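Local coordinates for putative N-acetylneuraminate lyase ([Ruminococcus] gnavus ATCC 29149, PDB 6RB7), which is a putative lyase of the dihydrodipicolinate synthetase family, built as a (beta/alpha)8 barrel with four chains in its assembly, at residues Lys39-Ala44 and Lys70-Val75; Leu63-Val68 and Met100-Gly105; Thr108-Val113 and Val133-Ala138; Asn164-Ile169 and Asn193-Ala198; Gly223-Phe228 and Gly242-Met247. One frame throughout, in Å; residues are numbered along the deposited sequence.

Interaction 1. Residues Lys39-Ala44 and Lys70-Val75; sequences KGVIPA and KGVKGV
The V41 peptide is the flat group here, and K73 N reaches its O within the carbonyl plane. This is a hydrogen bond, with K73 N 2.9 Å from V41 O. The bond is bent at the hydrogen, with an angle of 145°. The puckered ring of P43 and the side chain of V72 reach toward each other. P43 CD lies 3.7 Å from V72 CB, and P43 CG is near both methyls of V72. The carbonyl O of G74 also comes close to the ring, with P43 CD 3.1 Å from G74 O. F67 and Y244 pack on other parts of P43.

The segments belong to strands 41-43 and 74-77, the first and second of the chain. In a (beta/alpha)8 barrel these two stand side by side, and this contact is where the sheet closes on itself. The touching parts run 70° apart, and a single hydrogen bond, K73 N to V41 O, joins the two segments. Two CA-H...O contacts follow the bond, I42 CA to G74 O at 3.5 Å and V75 CA to P43 O. G74 O is buried and has no conventional partner.

I42 CG2 stands anti to the backbone N and rests 3.5 Å from V75 C. I42 CG1 lies over the backbone of G74. K73 bends at chi2 (63°) and chi3, which draws its chain alongside the carbonyl of K39. K73 CE is 3.5 Å from K39 O. K39 NZ forms a salt bridge with E36. Segment 70-75 leaves helix 57-70 through a Schellman motif at G71.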
# COMPACT_ATOMS: atom_id res chain seq x y z
N LYS A 39 -31.45 2.00 12.34
CA LYS A 39 -31.52 2.79 11.09
C LYS A 39 -31.64 4.25 11.47
O LYS A 39 -32.76 4.72 11.76
CB LYS A 39 -32.72 2.37 10.26
CG LYS A 39 -32.62 0.96 9.75
CD LYS A 39 -33.75 0.57 8.87
CE LYS A 39 -33.71 -0.89 8.47
NZ LYS A 39 -34.81 -1.14 7.52
N GLY A 40 -30.62 4.98 11.16
CA GLY A 40 -30.60 6.42 11.41
C GLY A 40 -29.20 6.83 11.79
O GLY A 40 -28.23 6.15 11.40
N VAL A 41 -29.13 7.93 12.49
CA VAL A 41 -27.84 8.60 12.81
C VAL A 41 -27.43 8.16 14.22
O VAL A 41 -28.15 8.41 15.19
CB VAL A 41 -28.03 10.11 12.72
CG1 VAL A 41 -26.85 10.87 13.29
CG2 VAL A 41 -28.36 10.53 11.29
N ILE A 42 -26.30 7.47 14.31
CA ILE A 42 -25.73 6.94 15.58
C ILE A 42 -24.34 7.54 15.74
O ILE A 42 -23.33 7.01 15.26
CB ILE A 42 -25.74 5.41 15.61
CG1 ILE A 42 -27.17 4.87 15.50
CG2 ILE A 42 -25.03 4.89 16.85
CD1 ILE A 42 -27.28 3.36 15.52
N PRO A 43 -24.22 8.71 16.38
CA PRO A 43 -22.90 9.25 16.64
C PRO A 43 -22.00 8.35 17.47
O PRO A 43 -22.45 7.70 18.40
CB PRO A 43 -23.19 10.51 17.47
CG PRO A 43 -24.61 10.89 17.09
CD PRO A 43 -25.30 9.55 16.93
N ALA A 44 -20.70 8.34 17.16
CA ALA A 44 -19.68 7.84 18.09
C ALA A 44 -19.66 8.73 19.32
O ALA A 44 -19.62 9.96 19.23
CB ALA A 44 -18.33 7.79 17.44
N LYS A 70 -30.66 15.93 21.35
CA LYS A 70 -30.50 16.17 19.91
C LYS A 70 -31.34 15.20 19.08
O LYS A 70 -31.47 15.47 17.88
CB LYS A 70 -29.03 16.10 19.51
CG LYS A 70 -28.16 17.21 20.09
CD LYS A 70 -28.53 18.57 19.57
CE LYS A 70 -27.53 19.61 20.11
NZ LYS A 70 -27.89 21.01 19.81
N GLY A 71 -31.90 14.17 19.67
CA GLY A 71 -32.83 13.29 18.95
C GLY A 71 -32.12 12.38 17.96
O GLY A 71 -32.77 11.95 16.97
N VAL A 72 -30.88 12.01 18.23
CA VAL A 72 -30.22 10.99 17.39
C VAL A 72 -30.80 9.61 17.70
O VAL A 72 -31.51 9.44 18.72
CB VAL A 72 -28.68 11.03 17.55
CG1 VAL A 72 -28.13 12.38 17.09
CG2 VAL A 72 -28.25 10.73 18.96
N LYS A 73 -30.54 8.64 16.82
CA LYS A 73 -31.13 7.30 16.95
C LYS A 73 -30.49 6.57 18.12
O LYS A 73 -31.18 5.78 18.81
CB LYS A 73 -30.98 6.53 15.66
CG LYS A 73 -31.70 5.20 15.61
CD LYS A 73 -33.22 5.36 15.73
CE LYS A 73 -34.00 4.33 14.97
NZ LYS A 73 -35.39 4.25 15.48
N GLY A 74 -29.19 6.74 18.27
CA GLY A 74 -28.43 5.96 19.24
C GLY A 74 -27.06 6.51 19.42
O GLY A 74 -26.73 7.56 18.83
N VAL A 75 -26.26 5.81 20.19
CA VAL A 75 -24.84 6.15 20.39
C VAL A 75 -23.98 4.89 20.24
O VAL A 75 -24.43 3.75 20.61
CB VAL A 75 -24.54 6.86 21.71
CG1 VAL A 75 -25.07 8.27 21.70
CG2 VAL A 75 -25.06 6.08 22.91

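Interaction 2. Residues Leu63-Val68 and Met100-Gly105; sequences LTKYFV and MKVAEG
Helices 57-70 and 89-103 are neighbours in the outer helical layer of the barrel, and T64 and V102 form the main touch between them. The contact is small and apolar, with no hydrogen bond across it. V102 CG2 is the central atom. It lies 3.7 Å from T64 CB and 3.8 Å from T64 CG2. The side chains of T64 and V102 cross obliquely. K65 adds its aliphatic part: K65 CG is 4.1 Å from V102 CG2, and these two side chains cross at about a right angle. K65 is exposed, so this side of the contact is open to solvent.

T64 divides its two branches. OG1 stands beside the backbone N (chi1 -51°), which turns the CG2 methyl to the other helix. It meets the methyl of A103, with T64 CG2 and A103 CB 4.1 Å apart. T64 OG1 turns back instead and is hydrogen-bonded to V60 O one turn earlier, which satisfies the hydroxyl within its own helix. One turn further on, V68 CG2 lies 4.1 Å from A103 O, near the end of helix 89-103. E104 leaves the helix there with positive phi.

The rest of the surroundings tie this pair to the barrel. V102 also touches Q61 of helix 57-70. V68 packs on L107, just before strand 108-112. F67 turns to strands 41-43 and 74-77, and M100 reaches V109 of strand 108-112.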
# COMPACT_ATOMS: atom_id res chain seq x y z
N LEU A 63 -22.80 14.22 28.26
CA LEU A 63 -22.77 13.98 26.81
C LEU A 63 -23.92 13.05 26.39
O LEU A 63 -24.50 13.25 25.31
CB LEU A 63 -21.41 13.43 26.39
CG LEU A 63 -21.23 13.28 24.88
CD1 LEU A 63 -21.30 14.60 24.15
CD2 LEU A 63 -19.92 12.58 24.58
N THR A 64 -24.31 12.11 27.23
CA THR A 64 -25.44 11.20 26.91
C THR A 64 -26.73 12.03 26.83
O THR A 64 -27.51 11.87 25.90
CB THR A 64 -25.56 10.07 27.93
OG1 THR A 64 -24.31 9.42 28.11
CG2 THR A 64 -26.65 9.11 27.54
N LYS A 65 -26.95 12.91 27.81
CA LYS A 65 -28.19 13.73 27.83
C LYS A 65 -28.20 14.65 26.60
O LYS A 65 -29.29 14.92 26.04
CB LYS A 65 -28.26 14.51 29.13
CG LYS A 65 -28.49 13.62 30.33
CD LYS A 65 -28.62 14.32 31.65
CE LYS A 65 -27.34 15.04 32.04
NZ LYS A 65 -27.47 15.76 33.35
N TYR A 66 -27.03 15.13 26.18
CA TYR A 66 -26.89 15.94 24.95
C TYR A 66 -27.40 15.14 23.76
O TYR A 66 -28.20 15.66 22.99
CB TYR A 66 -25.44 16.35 24.77
CG TYR A 66 -25.02 16.86 23.41
CD1 TYR A 66 -25.23 18.16 23.03
CD2 TYR A 66 -24.33 16.02 22.54
CE1 TYR A 66 -24.79 18.65 21.80
CE2 TYR A 66 -23.89 16.49 21.31
CZ TYR A 66 -24.10 17.81 20.94
OH TYR A 66 -23.66 18.25 19.72
N PHE A 67 -26.97 13.90 23.60
CA PHE A 67 -27.42 13.09 22.45
C PHE A 67 -28.91 12.79 22.53
O PHE A 67 -29.60 12.81 21.51
CB PHE A 67 -26.59 11.82 22.33
CG PHE A 67 -25.22 12.07 21.75
CD1 PHE A 67 -25.09 12.67 20.51
CD2 PHE A 67 -24.07 11.71 22.44
CE1 PHE A 67 -23.83 12.88 19.96
CE2 PHE A 67 -22.81 11.86 21.85
CZ PHE A 67 -22.71 12.52 20.65
N VAL A 68 -29.45 12.53 23.72
CA VAL A 68 -30.92 12.36 23.87
C VAL A 68 -31.63 13.62 23.41
O VAL A 68 -32.58 13.53 22.60
CB VAL A 68 -31.28 12.03 25.32
CG1 VAL A 68 -32.78 12.11 25.53
CG2 VAL A 68 -30.73 10.70 25.76
N MET A 100 -25.66 4.31 30.31
CA MET A 100 -26.91 3.53 30.52
C MET A 100 -27.69 4.14 31.69
O MET A 100 -28.91 4.05 31.66
CB MET A 100 -26.58 2.06 30.76
CG MET A 100 -25.93 1.36 29.56
SD MET A 100 -26.83 1.54 28.00
CE MET A 100 -28.19 0.39 28.25
N LYS A 101 -26.99 4.78 32.63
CA LYS A 101 -27.61 5.41 33.83
C LYS A 101 -28.60 6.47 33.38
O LYS A 101 -29.58 6.66 34.15
CB LYS A 101 -26.58 6.10 34.73
CG LYS A 101 -26.06 5.32 35.92
CD LYS A 101 -25.64 6.24 37.07
CE LYS A 101 -24.70 5.57 38.06
NZ LYS A 101 -23.36 5.29 37.49
N VAL A 102 -28.34 7.22 32.31
CA VAL A 102 -29.15 8.45 32.06
C VAL A 102 -29.81 8.36 30.71
O VAL A 102 -30.56 9.30 30.38
CB VAL A 102 -28.36 9.77 32.18
CG1 VAL A 102 -27.85 9.99 33.58
CG2 VAL A 102 -27.21 9.79 31.23
N ALA A 103 -29.59 7.32 29.91
CA ALA A 103 -30.18 7.28 28.56
C ALA A 103 -31.70 7.08 28.61
O ALA A 103 -32.39 7.41 27.62
CB ALA A 103 -29.50 6.21 27.75
N GLU A 104 -32.18 6.47 29.66
CA GLU A 104 -33.64 6.30 29.92
C GLU A 104 -34.29 5.54 28.76
O GLU A 104 -35.43 5.87 28.45
CB GLU A 104 -34.29 7.68 30.09
CG GLU A 104 -33.81 8.41 31.33
CD GLU A 104 -34.61 9.66 31.71
OE1 GLU A 104 -35.61 9.97 31.03
OE2 GLU A 104 -34.21 10.34 32.66
N GLY A 105 -33.59 4.59 28.11
CA GLY A 105 -34.15 3.83 26.97
C GLY A 105 -34.37 4.68 25.72
O GLY A 105 -35.03 4.21 24.79

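Interaction 3. Residues Thr108-Val113 and Val133-Ala138; sequences TVIAHV and VDAIAA
V109, A111 and V133 form an apolar cluster between the two strands. V109 CG1 and V133 CG1 are 4.0 Å apart, and their side chains cross at about a right angle. V133 CG1 also comes near A111 CB. Further along, V113 and I136 meet at a slant, with V113 CG1 4.1 Å from I136 CG2. The other face carries I110, A135 and A137. I110 splits its branches between the two alanines: CG1 goes to A135, while I110 CG2 lies 4.0 Å from A137 CB.

Between the two faces, backbone hydrogen bonds join the parallel strands. A111 N bonds to A135 O, A137 N to A111 O, and V113 N to A137 O. V109 O is gripped twice, by D134 N at 3.0 Å and by A135 N at 3.2 Å.

At the polar edge, D134 folds its carboxylate back on the neighbouring strand. D134 OD2 is 2.9 Å from V109 N in a nearly straight bond (169°), met on the anti side, 23° out of the carboxylate plane. D134 OD1 has a salt bridge to K37. H112 lies at the other end, where H112 CD2 is 3.4 Å from A137 O. Its ring is fixed from both nitrogens, ND1 by N78 O and NE2 by I139 N.

The unit is a beta-alpha-beta crossover: strand 108-112, helix 118-130, strand 135-138. Helix 89-103 covers V109, A111 and V133 through L96. Strand 74-77 flanks strand 108-112, and strand 166-171 flanks strand 135-138.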
# COMPACT_ATOMS: atom_id res chain seq x y z
N THR A 108 -30.68 3.87 21.05
CA THR A 108 -30.11 2.56 20.72
C THR A 108 -28.65 2.63 21.18
O THR A 108 -27.97 3.61 20.85
CB THR A 108 -30.23 2.26 19.23
OG1 THR A 108 -31.62 2.23 18.89
CG2 THR A 108 -29.57 0.96 18.84
N VAL A 109 -28.17 1.64 21.91
CA VAL A 109 -26.79 1.68 22.43
C VAL A 109 -26.02 0.53 21.81
O VAL A 109 -26.39 -0.65 22.03
CB VAL A 109 -26.72 1.67 23.97
CG1 VAL A 109 -25.27 1.63 24.43
CG2 VAL A 109 -27.44 2.87 24.54
N ILE A 110 -24.96 0.87 21.07
CA ILE A 110 -24.02 -0.13 20.53
C ILE A 110 -22.72 0.07 21.29
O ILE A 110 -22.16 1.18 21.26
CB ILE A 110 -23.81 0.07 19.02
CG1 ILE A 110 -25.11 0.03 18.23
CG2 ILE A 110 -22.77 -0.93 18.52
CD1 ILE A 110 -24.95 0.41 16.77
N ALA A 111 -22.27 -0.94 22.02
CA ALA A 111 -21.03 -0.89 22.83
C ALA A 111 -19.91 -1.61 22.08
O ALA A 111 -19.98 -2.81 21.89
CB ALA A 111 -21.25 -1.48 24.18
N HIS A 112 -18.94 -0.85 21.60
CA HIS A 112 -17.70 -1.42 21.03
C HIS A 112 -16.88 -2.00 22.16
O HIS A 112 -16.53 -1.25 23.09
CB HIS A 112 -16.95 -0.35 20.25
CG HIS A 112 -15.68 -0.93 19.68
ND1 HIS A 112 -14.45 -0.63 20.20
CD2 HIS A 112 -15.50 -1.86 18.71
CE1 HIS A 112 -13.54 -1.30 19.50
NE2 HIS A 112 -14.16 -2.12 18.61
N VAL A 113 -16.60 -3.32 22.10
CA VAL A 113 -15.97 -4.03 23.23
C VAL A 113 -14.63 -4.63 22.85
O VAL A 113 -14.00 -5.24 23.73
CB VAL A 113 -16.93 -5.09 23.78
CG1 VAL A 113 -18.16 -4.45 24.41
CG2 VAL A 113 -17.26 -6.17 22.77
N VAL A 133 -27.35 -3.53 26.69
CA VAL A 133 -27.11 -2.76 25.45
C VAL A 133 -27.87 -3.45 24.30
O VAL A 133 -28.18 -4.66 24.36
CB VAL A 133 -25.61 -2.66 25.12
CG1 VAL A 133 -24.85 -1.96 26.22
CG2 VAL A 133 -25.01 -4.01 24.79
N ASP A 134 -28.14 -2.72 23.23
CA ASP A 134 -28.80 -3.27 22.04
C ASP A 134 -27.84 -4.17 21.28
O ASP A 134 -28.25 -5.27 20.82
CB ASP A 134 -29.34 -2.15 21.17
CG ASP A 134 -30.43 -1.39 21.91
OD1 ASP A 134 -31.57 -1.91 21.93
OD2 ASP A 134 -30.10 -0.37 22.55
N ALA A 135 -26.59 -3.74 21.13
CA ALA A 135 -25.60 -4.50 20.37
C ALA A 135 -24.22 -4.28 20.98
O ALA A 135 -23.99 -3.22 21.60
CB ALA A 135 -25.62 -4.08 18.90
N ILE A 136 -23.34 -5.21 20.70
CA ILE A 136 -21.90 -5.02 20.89
C ILE A 136 -21.25 -5.00 19.51
O ILE A 136 -21.84 -5.51 18.55
CB ILE A 136 -21.27 -6.11 21.79
CG1 ILE A 136 -21.56 -7.52 21.27
CG2 ILE A 136 -21.76 -5.91 23.22
CD1 ILE A 136 -20.61 -8.55 21.88
N ALA A 137 -20.08 -4.40 19.45
CA ALA A 137 -19.31 -4.26 18.21
C ALA A 137 -17.85 -4.61 18.44
O ALA A 137 -17.36 -4.52 19.58
CB ALA A 137 -19.44 -2.87 17.65
N ALA A 138 -17.14 -4.94 17.36
CA ALA A 138 -15.70 -5.24 17.47
C ALA A 138 -15.00 -4.93 16.14
O ALA A 138 -15.40 -5.45 15.10
CB ALA A 138 -15.49 -6.67 17.85

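Interaction 4. Residues Asn164-Ile169 and Asn193-Ala198; sequences NTDFVI and NVIGVA. Unlike the reference sequence in segment 193-198: A198 (reference Lys).
The strand parts 166-169 and 194-198 run parallel, their directions at 27° to each other, joined by four backbone hydrogen bonds. These are F167 N to N193 O, I195 N to F167 O, I169 N to G196 O and A198 N to I169 O. They belong to strands 166-171 and 194-199, adjacent staves of the (beta/alpha)8 barrel.

F167, I169 and V194 share the face toward helices 148-160 and 182-188. F167 CD1 lies 4.1 Å from V194 CG2, and I169 CD1 is 4.2 Å from V194 CG1, so V194 sends one methyl to each. I169 CG1 sits in plane at the edge of the F167 ring.

V168 and I195 lie on the other side. I195 holds CG1 between its backbone N and carbonyl carbon (chi1 62°), which points CG2 at D166. The two side chains cross at about a right angle, with I195 CG2 3.6 Å from D166 CG. D166 OD2 is hydrogen-bonded to Y38 OH. V168 uses its two methyls separately: V168 CG1 is 4.0 Å from A198 CB, and V168 CG2 is 3.8 Å from I195 CG1.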
# COMPACT_ATOMS: atom_id res chain seq x y z
N ASN A 164 -26.68 -13.35 24.04
CA ASN A 164 -28.07 -12.89 23.79
C ASN A 164 -28.05 -11.52 23.13
O ASN A 164 -29.11 -10.88 23.10
CB ASN A 164 -28.83 -12.83 25.12
CG ASN A 164 -28.83 -14.19 25.77
OD1 ASN A 164 -29.40 -15.12 25.19
ND2 ASN A 164 -28.16 -14.33 26.91
N THR A 165 -26.89 -11.06 22.65
CA THR A 165 -26.72 -9.66 22.20
C THR A 165 -26.38 -9.61 20.71
O THR A 165 -25.48 -10.31 20.27
CB THR A 165 -25.69 -8.92 23.06
OG1 THR A 165 -26.10 -8.96 24.44
CG2 THR A 165 -25.60 -7.46 22.70
N ASP A 166 -27.05 -8.71 19.99
CA ASP A 166 -26.70 -8.39 18.58
C ASP A 166 -25.21 -8.03 18.47
O ASP A 166 -24.65 -7.39 19.37
CB ASP A 166 -27.53 -7.25 18.05
CG ASP A 166 -29.02 -7.53 17.89
OD1 ASP A 166 -29.43 -8.71 17.90
OD2 ASP A 166 -29.76 -6.56 17.72
N PHE A 167 -24.60 -8.40 17.35
CA PHE A 167 -23.14 -8.23 17.15
C PHE A 167 -22.91 -7.51 15.82
O PHE A 167 -23.38 -7.97 14.75
CB PHE A 167 -22.42 -9.57 17.15
CG PHE A 167 -20.92 -9.48 17.15
CD1 PHE A 167 -20.21 -9.26 15.98
CD2 PHE A 167 -20.21 -9.66 18.33
CE1 PHE A 167 -18.82 -9.21 16.00
CE2 PHE A 167 -18.82 -9.58 18.35
CZ PHE A 167 -18.14 -9.37 17.18
N VAL A 168 -22.13 -6.45 15.87
CA VAL A 168 -21.70 -5.64 14.69
C VAL A 168 -20.20 -5.79 14.47
O VAL A 168 -19.40 -5.46 15.36
CB VAL A 168 -22.06 -4.16 14.86
CG1 VAL A 168 -21.63 -3.34 13.67
CG2 VAL A 168 -23.57 -3.98 15.10
N ILE A 169 -19.81 -6.20 13.26
CA ILE A 169 -18.39 -6.21 12.86
C ILE A 169 -18.01 -4.80 12.44
O ILE A 169 -18.76 -4.22 11.64
CB ILE A 169 -18.20 -7.18 11.68
CG1 ILE A 169 -18.57 -8.60 12.07
CG2 ILE A 169 -16.80 -7.05 11.10
CD1 ILE A 169 -18.85 -9.47 10.86
N ASN A 193 -26.18 -14.11 15.85
CA ASN A 193 -26.16 -12.81 16.56
C ASN A 193 -25.59 -11.71 15.67
O ASN A 193 -25.84 -10.54 15.95
CB ASN A 193 -25.37 -12.86 17.86
CG ASN A 193 -26.10 -13.70 18.89
OD1 ASN A 193 -27.08 -14.37 18.57
ND2 ASN A 193 -25.59 -13.74 20.10
N VAL A 194 -24.83 -12.05 14.64
CA VAL A 194 -24.26 -11.01 13.73
C VAL A 194 -25.42 -10.34 12.99
O VAL A 194 -26.16 -11.02 12.28
CB VAL A 194 -23.21 -11.59 12.77
CG1 VAL A 194 -22.76 -10.56 11.76
CG2 VAL A 194 -21.99 -12.09 13.58
N ILE A 195 -25.52 -9.01 13.12
CA ILE A 195 -26.58 -8.21 12.47
C ILE A 195 -26.01 -7.40 11.33
O ILE A 195 -26.82 -6.84 10.58
CB ILE A 195 -27.33 -7.30 13.47
CG1 ILE A 195 -26.42 -6.26 14.13
CG2 ILE A 195 -28.08 -8.13 14.49
CD1 ILE A 195 -27.18 -5.10 14.74
N GLY A 196 -24.68 -7.35 11.16
CA GLY A 196 -24.13 -6.56 10.06
C GLY A 196 -22.81 -5.94 10.38
O GLY A 196 -22.05 -6.49 11.16
N VAL A 197 -22.50 -4.89 9.64
CA VAL A 197 -21.12 -4.38 9.47
C VAL A 197 -21.17 -2.85 9.57
O VAL A 197 -21.94 -2.25 8.82
CB VAL A 197 -20.49 -4.76 8.13
CG1 VAL A 197 -19.07 -4.27 8.03
CG2 VAL A 197 -20.58 -6.25 7.89
N ALA A 198 -20.35 -2.27 10.41
CA ALA A 198 -20.03 -0.85 10.36
C ALA A 198 -18.83 -0.69 9.45
O ALA A 198 -17.74 -1.20 9.80
CB ALA A 198 -19.82 -0.29 11.73
O HOH W 1 -23.11 -11.57 20.59

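Interaction 5. Residues Gly223-Phe228 and Gly242-Met247; sequences GPDEQF and GTYGAM
D225 and T243 make the tight part of this contact. D225 OD2 takes two hydrogen bonds from T243, a short one from OG1 at 2.5 Å and one from T243 N at 2.8 Å. The hydroxyl comes to the anti lone pair, while the N-H lies nearly along the C-O axis. T243 OG1 sits between its own backbone N and carbonyl carbon (chi1 67°), which lets hydroxyl and N-H converge on one oxygen. Y244 packs beside the carboxylate: Y244 CE1 is 3.7 Å from D225 CG, with the ring and carboxylate planes 39° apart. Y244 OH then meets F228 at the ring edge, 3.3 Å from F228 CD2. The two rings are set obliquely, their planes at 66°.

The other carboxylate oxygen faces water. D225 OD1 accepts from two waters, each 2.8 Å away. One is also bonded to Y244 OH. The other takes a bond from G242 N, so it bridges the two loops. A Tris molecule, probably from the crystallisation liquor, is bonded to D225 N and E226 OE2. Both segments follow the C-terminal ends of strands, 219-222 and 238-241.

T243 OG1 donates its hydrogen bond to D225 OD2, so in its bond with Y251 OH it probably accepts. The two carboxylate oxygens thus have different surroundings, T243 on OD2 and water on OD1.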
# COMPACT_ATOMS: atom_id res chain seq x y z
N GLY A 223 -19.53 4.32 7.70
CA GLY A 223 -18.47 4.81 8.59
C GLY A 223 -17.82 6.11 8.15
O GLY A 223 -17.49 6.92 9.01
N PRO A 224 -17.43 6.31 6.87
CA PRO A 224 -16.73 7.55 6.45
C PRO A 224 -17.72 8.72 6.37
O PRO A 224 -18.56 8.77 5.45
CB PRO A 224 -16.15 7.22 5.08
CG PRO A 224 -16.11 5.69 5.07
CD PRO A 224 -17.40 5.32 5.79
N ASP A 225 -17.65 9.64 7.34
CA ASP A 225 -18.69 10.70 7.45
C ASP A 225 -18.73 11.54 6.16
O ASP A 225 -19.82 12.04 5.78
CB ASP A 225 -18.38 11.59 8.64
CG ASP A 225 -18.25 10.88 9.98
OD1 ASP A 225 -18.34 9.63 10.02
OD2 ASP A 225 -18.13 11.59 11.01
N GLU A 226 -17.57 11.75 5.54
CA GLU A 226 -17.41 12.58 4.33
C GLU A 226 -18.16 11.96 3.14
O GLU A 226 -18.36 12.63 2.13
CB GLU A 226 -15.93 12.67 3.97
CG GLU A 226 -15.06 13.34 5.04
CD GLU A 226 -14.50 12.42 6.13
OE1 GLU A 226 -14.97 11.25 6.33
OE2 GLU A 226 -13.49 12.84 6.79
N GLN A 227 -18.54 10.71 3.24
CA GLN A 227 -19.25 9.97 2.16
C GLN A 227 -20.68 9.55 2.60
O GLN A 227 -21.29 8.72 1.93
CB GLN A 227 -18.41 8.75 1.78
CG GLN A 227 -17.02 9.11 1.32
CD GLN A 227 -16.19 7.94 0.80
OE1 GLN A 227 -15.28 8.19 -0.00
NE2 GLN A 227 -16.47 6.68 1.22
N PHE A 228 -21.19 10.13 3.69
CA PHE A 228 -22.49 9.76 4.30
C PHE A 228 -23.56 9.52 3.23
O PHE A 228 -24.14 8.41 3.17
CB PHE A 228 -22.88 10.83 5.31
CG PHE A 228 -24.12 10.57 6.12
CD1 PHE A 228 -25.38 10.65 5.55
CD2 PHE A 228 -24.03 10.28 7.48
CE1 PHE A 228 -26.52 10.45 6.32
CE2 PHE A 228 -25.16 10.13 8.24
CZ PHE A 228 -26.41 10.17 7.67
N GLY A 242 -17.67 9.59 13.70
CA GLY A 242 -16.89 10.32 14.70
C GLY A 242 -17.15 11.81 14.72
O GLY A 242 -16.84 12.44 15.73
N THR A 243 -17.66 12.41 13.62
CA THR A 243 -17.83 13.89 13.60
C THR A 243 -19.27 14.25 13.92
O THR A 243 -19.57 15.42 14.08
CB THR A 243 -17.43 14.52 12.27
OG1 THR A 243 -18.33 14.12 11.24
CG2 THR A 243 -16.01 14.21 11.90
N TYR A 244 -20.17 13.26 14.05
CA TYR A 244 -21.60 13.58 14.18
C TYR A 244 -21.84 14.38 15.45
O TYR A 244 -22.73 15.28 15.47
CB TYR A 244 -22.49 12.33 14.23
CG TYR A 244 -22.48 11.42 13.05
CD1 TYR A 244 -21.81 11.67 11.86
CD2 TYR A 244 -23.24 10.26 13.14
CE1 TYR A 244 -21.84 10.74 10.83
CE2 TYR A 244 -23.30 9.36 12.11
CZ TYR A 244 -22.57 9.59 10.96
OH TYR A 244 -22.55 8.64 9.95
N GLY A 245 -21.13 14.08 16.52
CA GLY A 245 -21.36 14.76 17.81
C GLY A 245 -21.05 16.24 17.78
O GLY A 245 -21.58 16.96 18.61
N ALA A 246 -20.25 16.70 16.82
CA ALA A 246 -19.97 18.15 16.65
C ALA A 246 -21.20 18.88 16.10
O ALA A 246 -21.27 20.10 16.21
CB ALA A 246 -18.81 18.35 15.72
N MET A 247 -22.07 18.18 15.37
CA MET A 247 -23.11 18.84 14.53
C MET A 247 -24.24 17.87 14.23
O MET A 247 -24.59 17.62 13.07
CB MET A 247 -22.49 19.40 13.25
CG MET A 247 -21.72 18.39 12.47
SD MET A 247 -20.51 19.26 11.43
CE MET A 247 -19.56 17.94 10.66
O HOH W 2 -20.27 7.98 8.81
O HOH W 3 -16.37 8.25 11.48

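From the N terminus, interaction 1 closes the loop that holds helix 57-70 and joins the first strand to the second. Interaction 2 starts inside that loop, at 63-68, and ends beyond it at 100-105, so the two cross. F67 packs on P43 and V75 where they meet. Interactions 3, 4 and 5 follow in series. Interaction 3 closes the loop through helix 118-130, and interaction 4 the one through helices 173-176 and 182-188. They join directly, since I136 shares backbone hydrogen bonds with D166 and V168. Interaction 5 closes the loop through helix 228-234 and strand 238-241. Y244 returns to V41 and P43 of interaction 1, and G245 to Y66 of interaction 2.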